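Local atomic coordinates of 4-aminobutyrate transaminase (Acinetobacter baumannii, PDB entry 6WOP), a protein that probably catalyses the pyridoxal-phosphate-dependent transfer of the amino group of 4-aminobutyrate to 2-oxoglutarate, as a class-III aminotransferase. Residues T68-L71 / T72-T75; S143-T146 / M147-G151; Y172-P175 / A176-I179; R227-C230 / D231-I235; L397-P400 / A401-R405. One frame throughout, in Å; residues are numbered along the deposited sequence.

Interaction 1. Residues T68-L71 / T72-T75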
loop_
_atom_site.group_PDB
_atom_site.type_symbol
_atom_site.label_atom_id
_atom_site.label_comp_id
_atom_site.label_asym_id
_atom_site.label_seq_id
_atom_site.Cartn_x
_atom_site.Cartn_y
_atom_site.Cartn_z
ATOM N N THR A 68 -27.273 21.138 -29.439
ATOM C CA THR A 68 -28.506 21.923 -29.396
ATOM C C THR A 68 -29.697 20.999 -29.526
ATOM O O THR A 68 -30.705 21.168 -28.821
ATOM C CB THR A 68 -28.483 22.970 -30.523
ATOM O OG1 THR A 68 -27.477 23.945 -30.205
ATOM C CG2 THR A 68 -29.848 23.668 -30.728
ATOM N N GLU A 69 -29.597 19.986 -30.415
ATOM C CA GLU A 69 -30.734 19.080 -30.571
ATOM C C GLU A 69 -30.908 18.217 -29.324
ATOM O O GLU A 69 -32.025 18.006 -28.858
ATOM C CB GLU A 69 -30.547 18.202 -31.800
ATOM C CG GLU A 69 -31.510 17.045 -31.948
ATOM C CD GLU A 69 -32.932 17.461 -32.330
ATOM O OE1 GLU A 69 -33.218 18.674 -32.552
ATOM O OE2 GLU A 69 -33.775 16.538 -32.406
ATOM N N GLN A 70 -29.819 17.699 -28.778
ATOM C CA GLN A 70 -29.961 16.900 -27.550
ATOM C C GLN A 70 -30.521 17.730 -26.385
ATOM O O GLN A 70 -31.207 17.176 -25.508
ATOM C CB GLN A 70 -28.610 16.285 -27.148
ATOM C CG GLN A 70 -28.779 15.373 -25.902
ATOM C CD GLN A 70 -29.557 14.080 -26.234
ATOM O OE1 GLN A 70 -29.431 13.562 -27.341
ATOM N NE2 GLN A 70 -30.344 13.578 -25.298
ATOM N N LEU A 71 -30.268 19.046 -26.345
ATOM C CA LEU A 71 -30.828 19.839 -25.269
ATOM C C LEU A 71 -32.349 19.882 -25.331
ATOM O O LEU A 71 -32.967 20.240 -24.328
ATOM C CB LEU A 71 -30.323 21.284 -25.315
ATOM C CG LEU A 71 -28.847 21.519 -24.964
ATOM C CD1 LEU A 71 -28.487 23.027 -25.266
ATOM C CD2 LEU A 71 -28.675 21.196 -23.483
ATOM N N THR A 72 -32.953 19.598 -26.493
ATOM C CA THR A 72 -34.404 19.535 -26.571
ATOM C C THR A 72 -34.925 18.178 -26.114
ATOM O O THR A 72 -36.135 17.981 -26.044
ATOM C CB THR A 72 -34.937 19.768 -28.002
ATOM O OG1 THR A 72 -34.674 18.611 -28.785
ATOM C CG2 THR A 72 -34.261 20.918 -28.654
ATOM N N LYS A 73 -34.055 17.239 -25.815
ATOM C CA LYS A 73 -34.493 15.899 -25.456
ATOM C C LYS A 73 -34.242 15.607 -23.977
ATOM O O LYS A 73 -35.204 15.478 -23.207
ATOM C CB LYS A 73 -33.790 14.881 -26.344
ATOM C CG LYS A 73 -34.171 15.041 -27.857
ATOM C CD LYS A 73 -33.335 14.087 -28.714
ATOM C CE LYS A 73 -33.647 14.175 -30.214
ATOM N NZ LYS A 73 -32.671 13.301 -30.986
ATOM N N PHE A 74 -32.982 15.504 -23.569
ATOM C CA PHE A 74 -32.619 15.293 -22.166
ATOM C C PHE A 74 -31.116 15.489 -22.045
ATOM O O PHE A 74 -30.380 15.284 -23.011
ATOM C CB PHE A 74 -33.039 13.906 -21.639
ATOM C CG PHE A 74 -32.492 12.741 -22.419
ATOM C CD1 PHE A 74 -33.135 12.304 -23.558
ATOM C CD2 PHE A 74 -31.310 12.113 -22.032
ATOM C CE1 PHE A 74 -32.644 11.274 -24.292
ATOM C CE2 PHE A 74 -30.817 11.029 -22.766
ATOM C CZ PHE A 74 -31.470 10.638 -23.893
ATOM N N THR A 75 -30.671 15.917 -20.859
ATOM C CA THR A 75 -29.259 16.111 -20.634
ATOM C C THR A 75 -28.659 15.093 -19.691
ATOM O O THR A 75 -27.433 14.954 -19.684
ATOM C CB THR A 75 -28.955 17.498 -20.047
ATOM O OG1 THR A 75 -29.257 17.492 -18.644
ATOM C CG2 THR A 75 -29.809 18.599 -20.702
HETATM O O HOH W 1 -35.998 18.469 -31.057
HETATM O O HOH W 2 -30.250 14.199 -29.952
#
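Gln70 O takes two backbone donors as the chain runs out of the helix that begins at residue 61: Lys73 N at 2.9 Å, from above the carbonyl plane, and Phe74 N at 3.1 Å, nearly along the C=O axis. One residue earlier, Glu69 O is gripped twice by Thr72, through N and, in the carbonyl plane, through OG1 at 2.7 Å. Thr72 OG1 can fold back this way because it sits between its own backbone N and carbonyl carbon (chi1 74°); a water donates to it in turn. The segments form the C-terminal end of helix 61-71 and the turn after it, packed on Pro303 and Ile304 of helix 303-318 and against a second subunit, where Leu71 meets its counterpart Leu71. The Gln70 chain, bent at chi2 (70°), sends NE2 to Phe74 O at 2.9 Å, the acceptor lying in the amide plane. The same NE2 stands 3.3 Å above the centre of the Phe74 ring, with amide and ring planes 82° apart. Lys73 stretches back along the turn to a long salt bridge, NZ to Glu69 OE2 at 3.7 Å, and a water joins its NZ to Gln70 OE1.

Interaction 2. Residues S143-T146 / M147-G151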
loop_
_atom_site.group_PDB
_atom_site.type_symbol
_atom_site.label_atom_id
_atom_site.label_comp_id
_atom_site.label_asym_id
_atom_site.label_seq_id
_atom_site.Cartn_x
_atom_site.Cartn_y
_atom_site.Cartn_z
ATOM N N SER A 143 -5.920 11.412 -10.145
ATOM C CA SER A 143 -6.432 10.548 -9.092
ATOM C C SER A 143 -5.211 9.981 -8.332
ATOM O O SER A 143 -4.053 10.142 -8.753
ATOM C CB SER A 143 -7.322 9.443 -9.706
ATOM O OG SER A 143 -6.481 8.400 -10.215
ATOM N N PHE A 144 -5.436 9.334 -7.182
ATOM C CA PHE A 144 -4.282 8.727 -6.519
ATOM C C PHE A 144 -3.708 7.637 -7.395
ATOM O O PHE A 144 -2.496 7.615 -7.637
ATOM C CB PHE A 144 -4.692 8.207 -5.152
ATOM C CG PHE A 144 -4.663 9.267 -4.128
ATOM C CD1 PHE A 144 -3.461 9.591 -3.531
ATOM C CD2 PHE A 144 -5.827 9.999 -3.811
ATOM C CE1 PHE A 144 -3.398 10.647 -2.582
ATOM C CE2 PHE A 144 -5.783 11.002 -2.887
ATOM C CZ PHE A 144 -4.559 11.332 -2.245
ATOM N N MET A 145 -4.565 6.794 -8.014
ATOM C CA MET A 145 -3.935 5.768 -8.845
ATOM C C MET A 145 -3.302 6.364 -10.105
ATOM O O MET A 145 -2.211 5.924 -10.518
ATOM C CB MET A 145 -4.934 4.685 -9.240
ATOM C CG MET A 145 -4.352 3.550 -10.088
ATOM S SD MET A 145 -2.722 2.929 -9.432
ATOM C CE MET A 145 -3.071 1.357 -8.744
ATOM N N THR A 146 -4.002 7.299 -10.812
ATOM C CA THR A 146 -3.372 7.820 -12.014
ATOM C C THR A 146 -2.209 8.764 -11.695
ATOM O O THR A 146 -1.314 8.923 -12.531
ATOM C CB THR A 146 -4.445 8.472 -12.962
ATOM O OG1 THR A 146 -5.220 9.466 -12.263
ATOM C CG2 THR A 146 -5.453 7.373 -13.399
ATOM N N MET A 147 -2.175 9.374 -10.508
ATOM C CA MET A 147 -0.974 10.131 -10.149
ATOM C C MET A 147 0.211 9.192 -9.970
ATOM O O MET A 147 1.341 9.541 -10.321
ATOM C CB MET A 147 -1.166 10.887 -8.804
ATOM C CG MET A 147 -1.852 12.174 -8.945
ATOM S SD MET A 147 -1.756 13.006 -7.267
ATOM C CE MET A 147 -3.019 12.183 -6.317
ATOM N N ALA A 148 -0.016 8.045 -9.337
ATOM C CA ALA A 148 1.073 7.073 -9.179
ATOM C C ALA A 148 1.555 6.607 -10.544
ATOM O O ALA A 148 2.745 6.460 -10.778
ATOM C CB ALA A 148 0.584 5.859 -8.348
ATOM N N MET A 149 0.637 6.398 -11.474
ATOM C CA MET A 149 1.020 5.990 -12.825
ATOM C C MET A 149 1.778 7.088 -13.561
ATOM O O MET A 149 2.719 6.799 -14.322
ATOM C CB MET A 149 -0.259 5.605 -13.599
ATOM C CG MET A 149 -0.833 4.313 -13.067
ATOM S SD MET A 149 -2.528 3.997 -13.780
ATOM C CE MET A 149 -2.059 3.623 -15.493
ATOM N N THR A 150 1.352 8.343 -13.378
ATOM C CA THR A 150 2.023 9.493 -13.969
ATOM C C THR A 150 3.486 9.538 -13.525
ATOM O O THR A 150 3.775 9.433 -12.319
ATOM C CB THR A 150 1.254 10.769 -13.551
ATOM O OG1 THR A 150 -0.027 10.733 -14.240
ATOM C CG2 THR A 150 2.048 12.062 -13.865
ATOM N N GLY A 151 4.397 9.750 -14.508
ATOM C CA GLY A 151 5.828 9.600 -14.266
ATOM C C GLY A 151 6.480 10.952 -14.109
ATOM O O GLY A 151 7.513 11.243 -14.702
#
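One face of the Phe144 ring carries the methyl of Met147, a CH-pi contact with CE 4.0 Å from the ring centroid and 16° off the normal, displaced toward the rim on the CD1 side. The two side chains run alongside each other and point the same way; a bend at chi3 (-78°) turns CE onto the ring. The short helix 144-149 that carries them is closed at both ends by hydroxyl groups. Ser143 is the N-cap: its OG accepts from Thr146 N at 2.8 Å in a nearly straight bond (169°) and also from Thr146 OG1 at 2.6 Å. At the other end Thr146 O receives Thr150 N at 2.9 Å and Thr150 OG1 at 2.8 Å, from opposite faces of its carbonyl plane. Between these ends, Met145 CG and Met149 SD meet at 4.1 Å. The helix is the crossover of a beta-alpha-beta unit between strands 131-135 and 167-170. Met145 and Met149 pack on helix 112-127 and on Val167 of the second of those strands, while Phe144 N bonds to Glu117 of the second subunit and its side chain lies against Arg124 there.

Interaction 3. Residues Y172-P175 / A176-I179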
loop_
_atom_site.group_PDB
_atom_site.type_symbol
_atom_site.label_atom_id
_atom_site.label_comp_id
_atom_site.label_asym_id
_atom_site.label_seq_id
_atom_site.Cartn_x
_atom_site.Cartn_y
_atom_site.Cartn_z
ATOM N N TYR A 172 10.820 5.186 -21.047
ATOM C CA TYR A 172 10.271 5.291 -22.382
ATOM C C TYR A 172 11.396 5.434 -23.409
ATOM O O TYR A 172 12.365 6.168 -23.172
ATOM C CB TYR A 172 9.360 6.515 -22.433
ATOM C CG TYR A 172 8.351 6.529 -23.560
ATOM C CD1 TYR A 172 7.117 5.966 -23.396
ATOM C CD2 TYR A 172 8.663 7.119 -24.810
ATOM C CE1 TYR A 172 6.183 6.024 -24.374
ATOM C CE2 TYR A 172 7.725 7.151 -25.802
ATOM C CZ TYR A 172 6.486 6.615 -25.575
ATOM O OH TYR A 172 5.518 6.696 -26.574
ATOM N N PRO A 173 11.267 4.801 -24.584
ATOM C CA PRO A 173 12.314 4.867 -25.611
ATOM C C PRO A 173 12.339 6.234 -26.277
ATOM O O PRO A 173 11.316 6.697 -26.826
ATOM C CB PRO A 173 11.899 3.762 -26.601
ATOM C CG PRO A 173 10.407 3.618 -26.399
ATOM C CD PRO A 173 10.220 3.816 -24.925
ATOM N N VAL A 174 13.493 6.884 -26.207
ATOM C CA VAL A 174 13.725 8.201 -26.814
ATOM C C VAL A 174 15.125 8.140 -27.416
ATOM O O VAL A 174 16.098 8.585 -26.794
ATOM C CB VAL A 174 13.553 9.362 -25.812
ATOM C CG1 VAL A 174 13.684 10.676 -26.506
ATOM C CG2 VAL A 174 12.155 9.325 -25.151
ATOM N N PRO A 175 15.286 7.558 -28.607
ATOM C CA PRO A 175 16.636 7.325 -29.115
ATOM C C PRO A 175 17.403 8.619 -29.301
ATOM O O PRO A 175 18.607 8.608 -29.068
ATOM C CB PRO A 175 16.392 6.602 -30.456
ATOM C CG PRO A 175 15.079 5.915 -30.272
ATOM C CD PRO A 175 14.261 6.879 -29.419
ATOM N N ALA A 176 16.741 9.740 -29.680
ATOM C CA ALA A 176 17.428 11.038 -29.750
ATOM C C ALA A 176 18.042 11.459 -28.419
ATOM O O ALA A 176 18.948 12.292 -28.391
ATOM C CB ALA A 176 16.473 12.148 -30.196
ATOM N N LYS A 177 17.563 10.921 -27.315
ATOM C CA LYS A 177 18.092 11.279 -26.014
ATOM C C LYS A 177 18.905 10.140 -25.454
ATOM O O LYS A 177 19.144 10.099 -24.254
ATOM C CB LYS A 177 16.978 11.655 -25.033
ATOM C CG LYS A 177 16.171 12.887 -25.411
ATOM C CD LYS A 177 16.197 13.951 -24.332
ATOM C CE LYS A 177 14.818 14.531 -24.070
ATOM N NZ LYS A 177 14.150 15.113 -25.339
ATOM N N GLY A 178 19.311 9.209 -26.302
ATOM C CA GLY A 178 20.183 8.154 -25.846
ATOM C C GLY A 178 19.503 7.127 -24.975
ATOM O O GLY A 178 20.168 6.496 -24.150
ATOM N N ILE A 179 18.188 6.959 -25.099
ATOM C CA ILE A 179 17.505 5.833 -24.483
ATOM C C ILE A 179 16.994 4.952 -25.622
ATOM O O ILE A 179 15.933 5.196 -26.197
ATOM C CB ILE A 179 16.384 6.275 -23.547
ATOM C CG1 ILE A 179 16.966 7.162 -22.439
ATOM C CG2 ILE A 179 15.635 5.076 -22.957
ATOM C CD1 ILE A 179 15.954 8.048 -21.753
#
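A tight turn closed by a G1 beta bulge joins residues 172-175 to 176-179, in the loop between strand 167-170 and helix 181-194. Gly178 and Ile179 both face Val174, and Val174 with Ile179 makes a single antiparallel hydrogen-bonded pair. Its two bonds are Val174 N to Ile179 O at 3.0 Å, in the carbonyl plane, and Ile179 N to Val174 O at 3.1 Å, from above the plane. Val174 O also takes Lys177 N at 2.8 Å, and these two donors approach from opposite faces of its carbonyl group, so one oxygen holds both Lys177 and Ile179 of the returning chain. A further bond, Gly178 N to Pro175 O at 2.9 Å, tightens the bend, and Gly178 has the positive phi (73°) of the bulge position. Tyr172 and Pro173 lead into the turn from the buried side: the tyrosine hydroxyl bonds to Glu207 O and its side chain packs on Val218, while Pro173 packs on Pro219. Across the turn the Val174 and Lys177 side chains lie side by side and point the same way. Beyond this apolar stem the lysine chain bends at chi2, chi3 and chi4, and its NZ forms a salt bridge with Glu360, linking the loop to strand 356-361 of the other large sheet. Ile179 CG2 approaches Tyr172 O to 3.5 Å. Val174 CG1, placed opposite its backbone N (chi1 -175°), lies 3.5 Å from Lys177 CG.

Interaction 4. Residues R227-C230 / D231-I235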
loop_
_atom_site.group_PDB
_atom_site.type_symbol
_atom_site.label_atom_id
_atom_site.label_comp_id
_atom_site.label_asym_id
_atom_site.label_seq_id
_atom_site.Cartn_x
_atom_site.Cartn_y
_atom_site.Cartn_z
ATOM N N ARG A 227 4.828 -5.950 -26.900
ATOM C CA ARG A 227 3.731 -6.878 -27.147
ATOM C C ARG A 227 4.169 -8.328 -26.906
ATOM O O ARG A 227 3.455 -9.118 -26.264
ATOM C CB ARG A 227 3.245 -6.681 -28.605
ATOM C CG ARG A 227 2.095 -7.615 -29.094
ATOM C CD ARG A 227 0.750 -7.173 -28.482
ATOM N NE ARG A 227 0.457 -7.900 -27.237
ATOM C CZ ARG A 227 -0.622 -7.654 -26.489
ATOM N NH1 ARG A 227 -1.515 -6.690 -26.838
ATOM N NH2 ARG A 227 -0.831 -8.365 -25.400
ATOM N N ALA A 228 5.343 -8.698 -27.398
ATOM C CA ALA A 228 5.801 -10.075 -27.204
ATOM C C ALA A 228 6.023 -10.380 -25.711
ATOM O O ALA A 228 5.717 -11.488 -25.241
ATOM C CB ALA A 228 7.073 -10.334 -28.013
ATOM N N ILE A 229 6.524 -9.409 -24.941
ATOM C CA ILE A 229 6.703 -9.629 -23.490
ATOM C C ILE A 229 5.356 -9.795 -22.805
ATOM O O ILE A 229 5.172 -10.718 -21.988
ATOM C CB ILE A 229 7.502 -8.471 -22.871
ATOM C CG1 ILE A 229 8.976 -8.557 -23.270
ATOM C CG2 ILE A 229 7.297 -8.379 -21.328
ATOM C CD1 ILE A 229 9.740 -7.254 -23.037
ATOM N N CYS A 230 4.398 -8.900 -23.111
ATOM C CA CYS A 230 3.056 -9.087 -22.548
ATOM C C CYS A 230 2.453 -10.441 -22.925
ATOM O O CYS A 230 1.896 -11.143 -22.069
ATOM C CB CYS A 230 2.123 -7.969 -23.001
ATOM S SG CYS A 230 2.515 -6.407 -22.139
ATOM N N ASP A 231 2.568 -10.889 -24.184
ATOM C CA ASP A 231 1.949 -12.154 -24.575
ATOM C C ASP A 231 2.591 -13.312 -23.831
ATOM O O ASP A 231 1.902 -14.245 -23.392
ATOM C CB ASP A 231 2.095 -12.416 -26.075
ATOM C CG ASP A 231 1.342 -11.395 -26.948
ATOM O OD1 ASP A 231 0.491 -10.618 -26.458
ATOM O OD2 ASP A 231 1.655 -11.359 -28.149
ATOM N N LYS A 232 3.867 -13.238 -23.678
ATOM C CA LYS A 232 4.619 -14.258 -23.005
ATOM C C LYS A 232 4.219 -14.410 -21.547
ATOM O O LYS A 232 4.213 -15.480 -21.023
ATOM C CB LYS A 232 6.068 -13.883 -23.120
ATOM C CG LYS A 232 7.050 -14.775 -22.479
ATOM C CD LYS A 232 8.389 -14.084 -22.518
ATOM C CE LYS A 232 9.471 -14.976 -21.965
ATOM N NZ LYS A 232 10.820 -14.471 -22.313
ATOM N N HIS A 233 3.900 -13.304 -20.909
ATOM C CA HIS A 233 3.573 -13.310 -19.477
ATOM C C HIS A 233 2.087 -13.151 -19.155
ATOM O O HIS A 233 1.744 -13.051 -17.969
ATOM C CB HIS A 233 4.365 -12.199 -18.776
ATOM C CG HIS A 233 5.846 -12.429 -18.823
ATOM N ND1 HIS A 233 6.435 -13.598 -18.381
ATOM C CD2 HIS A 233 6.861 -11.627 -19.229
ATOM C CE1 HIS A 233 7.751 -13.518 -18.535
ATOM N NE2 HIS A 233 8.035 -12.330 -19.045
ATOM N N GLY A 234 1.203 -13.104 -20.159
ATOM C CA GLY A 234 -0.200 -12.927 -19.862
ATOM C C GLY A 234 -0.542 -11.546 -19.354
ATOM O O GLY A 234 -1.577 -11.377 -18.720
ATOM N N ILE A 235 0.299 -10.548 -19.620
ATOM C CA ILE A 235 0.055 -9.176 -19.177
ATOM C C ILE A 235 -0.772 -8.462 -20.259
ATOM O O ILE A 235 -0.528 -8.692 -21.448
ATOM C CB ILE A 235 1.398 -8.454 -18.948
ATOM C CG1 ILE A 235 2.239 -9.182 -17.855
ATOM C CG2 ILE A 235 1.160 -6.953 -18.601
ATOM C CD1 ILE A 235 3.661 -8.777 -17.864
#
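Asp231, first of residues 231-235, meets Arg227 one helical turn back. Its OD1 accepts from both NE and NH2 of Arg227, each at 2.8 Å, in a salt bridge whose two hydrogen bonds are weak, bent to near 124° at the hydrogen. OD1 lies at the guanidinium edge, near its plane, and the two flat groups are 23° apart; the arginine chain, bent at chi2 and chi3, brings them together. Lys232 continues the helix through its N to Ala228 O, and its extended chain leads away, its NZ bonding a tartrate probably from the crystallisation liquor. His233 N reaches Ile229 O at 3.1 Å, and its ring runs beside the isoleucine, with Ile229 CG2 in the ring plane at the edge, 3.9 Å from CD2. Gly234 then turns to positive phi, and Ile235 N closes the Schellman motif on Cys230 O at 3.0 Å. The Ile235 side chain sets CG2 3.8 Å from Cys230 SG, and both residues pack on Ile204 of strand 201-206. Because Arg227 NH1 also forms a salt bridge with Asp263, the guanidinium is shared between two carboxylates, which probably stabilises its positive charge and limits its rotation.

Interaction 5. Residues L397-P400 / A401-R405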
loop_
_atom_site.group_PDB
_atom_site.type_symbol
_atom_site.label_atom_id
_atom_site.label_comp_id
_atom_site.label_asym_id
_atom_site.label_seq_id
_atom_site.Cartn_x
_atom_site.Cartn_y
_atom_site.Cartn_z
ATOM N N LEU A 397 -7.598 20.921 -35.812
ATOM C CA LEU A 397 -7.321 20.401 -37.157
ATOM C C LEU A 397 -8.174 21.101 -38.218
ATOM O O LEU A 397 -7.885 20.981 -39.437
ATOM C CB LEU A 397 -7.627 18.917 -37.206
ATOM C CG LEU A 397 -6.833 18.060 -36.203
ATOM C CD1 LEU A 397 -7.144 16.545 -36.387
ATOM C CD2 LEU A 397 -5.326 18.328 -36.409
ATOM N N THR A 398 -9.160 21.837 -37.762
ATOM C CA THR A 398 -10.049 22.647 -38.604
ATOM C C THR A 398 -9.528 24.084 -38.810
ATOM O O THR A 398 -10.234 24.907 -39.421
ATOM C CB THR A 398 -11.427 22.694 -37.934
ATOM O OG1 THR A 398 -11.277 23.150 -36.575
ATOM C CG2 THR A 398 -12.100 21.303 -37.885
ATOM N N ILE A 399 -8.356 24.426 -38.278
ATOM C CA ILE A 399 -7.887 25.830 -38.359
ATOM C C ILE A 399 -7.799 26.270 -39.831
ATOM O O ILE A 399 -7.321 25.512 -40.690
ATOM C CB ILE A 399 -6.532 25.987 -37.600
ATOM C CG1 ILE A 399 -6.127 27.464 -37.611
ATOM C CG2 ILE A 399 -5.403 25.148 -38.241
ATOM C CD1 ILE A 399 -4.954 27.748 -36.673
ATOM N N PRO A 400 -8.298 27.445 -40.211
ATOM C CA PRO A 400 -8.155 27.876 -41.606
ATOM C C PRO A 400 -6.689 27.967 -41.970
ATOM O O PRO A 400 -5.898 28.462 -41.184
ATOM C CB PRO A 400 -8.813 29.250 -41.612
ATOM C CG PRO A 400 -9.864 29.177 -40.441
ATOM C CD PRO A 400 -9.038 28.421 -39.390
ATOM N N ALA A 401 -6.340 27.561 -43.196
ATOM C CA ALA A 401 -4.924 27.490 -43.592
ATOM C C ALA A 401 -4.257 28.867 -43.474
ATOM O O ALA A 401 -3.092 28.977 -43.068
ATOM C CB ALA A 401 -4.834 26.932 -45.016
ATOM N N GLU A 402 -5.003 29.941 -43.786
ATOM C CA GLU A 402 -4.424 31.286 -43.745
ATOM C C GLU A 402 -4.177 31.771 -42.322
ATOM O O GLU A 402 -3.219 32.503 -42.075
ATOM C CB GLU A 402 -5.329 32.278 -44.498
ATOM C CG GLU A 402 -6.667 32.571 -43.835
ATOM C CD GLU A 402 -7.811 31.588 -44.231
ATOM O OE1 GLU A 402 -7.565 30.503 -44.836
ATOM O OE2 GLU A 402 -8.977 31.944 -43.943
ATOM N N GLN A 403 -4.995 31.346 -41.365
ATOM C CA GLN A 403 -4.782 31.685 -39.968
ATOM C C GLN A 403 -3.661 30.837 -39.352
ATOM O O GLN A 403 -2.847 31.339 -38.565
ATOM C CB GLN A 403 -6.077 31.482 -39.195
ATOM C CG GLN A 403 -6.005 31.999 -37.773
ATOM C CD GLN A 403 -7.287 31.745 -36.966
ATOM O OE1 GLN A 403 -7.876 30.675 -37.021
ATOM N NE2 GLN A 403 -7.662 32.714 -36.177
ATOM N N PHE A 404 -3.568 29.571 -39.751
ATOM C CA PHE A 404 -2.433 28.742 -39.364
ATOM C C PHE A 404 -1.114 29.367 -39.831
ATOM O O PHE A 404 -0.135 29.447 -39.067
ATOM C CB PHE A 404 -2.629 27.347 -39.970
ATOM C CG PHE A 404 -1.528 26.313 -39.626
ATOM C CD1 PHE A 404 -1.435 25.754 -38.344
ATOM C CD2 PHE A 404 -0.724 25.799 -40.649
ATOM C CE1 PHE A 404 -0.529 24.764 -38.071
ATOM C CE2 PHE A 404 0.198 24.795 -40.365
ATOM C CZ PHE A 404 0.281 24.291 -39.090
ATOM N N ARG A 405 -1.105 29.866 -41.065
ATOM C CA ARG A 405 0.091 30.486 -41.627
ATOM C C ARG A 405 0.489 31.707 -40.803
ATOM O O ARG A 405 1.671 31.925 -40.536
ATOM C CB ARG A 405 -0.145 30.887 -43.084
ATOM C CG ARG A 405 -0.755 29.788 -43.939
ATOM C CD ARG A 405 0.192 29.362 -45.049
ATOM N NE ARG A 405 -0.277 28.162 -45.737
ATOM C CZ ARG A 405 -1.222 28.157 -46.670
ATOM N NH1 ARG A 405 -1.805 29.291 -47.032
ATOM N NH2 ARG A 405 -1.585 27.017 -47.243
#
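This is the N-terminus of a helix: residues 397-400 form the loop after strand 390-393, and Pro400 occupies the N-cap position of helix 401-416. The first helical backbone bond, Phe404 N to Pro400 O at 3.0 Å, is nearly straight (170°); Gln403 N reaches the same oxygen in a weak bond. The side chains before and within this first turn close on each other. Ile399 points toward the helix, its CG1 opposite the backbone N (chi1 -176°), so that CD1 comes to 3.8 Å from Phe404 CA and CG2 to 3.9 Å from Phe404 CB. The isoleucine and phenylalanine chains cross at about a right angle. Gln403 runs extended beside the Pro400 ring, pointing the same way, and lays its OE1 3.5 Å from Pro400 CD and 3.7 Å from Ile399 CG1. Its NE2 is bound to Thr35 OG1. At the CB end of the proline, Glu402 bends back to the corner of the ring: with CG between its backbone N and carbonyl carbon (chi1 69°) and a bend at chi2, OE2 approaches Pro400 CB to 3.6 Å. Ile399 O bonds to Arg324 of helix 321-342, whose Leu328 and Leu332 receive the Phe404 side chain, and the Phe404 ring meets that of Tyr395 edge-to-face. Toward the sheet, Ile399 and Gln403 both pack on Ile45 of strand 43-46.

The five contacts follow one another along the chain, and none touches another. Interactions 2, 3 and 4 form a loose group around the sheet containing strands 131-135, 167-170 and 201-206: their centres are about 23 Å apart pairwise, and interactions 2 and 3 come closest, about 9 Å between nearest atoms. Bound tartrate, probably from the crystallisation liquor, lies about 3 Å from the Lys232 side chain in interaction 4, and a tartrate about 5 Å from that of Thr146 in interaction 2. Interaction 5 belongs beside the other large sheet, its centre about 36 Å from that of interaction 2. Interaction 1 is peripheral, about 48 Å centre to centre from interaction 3. Interactions 1 and 2 both touch the second subunit, although their centres are about 35 Å apart.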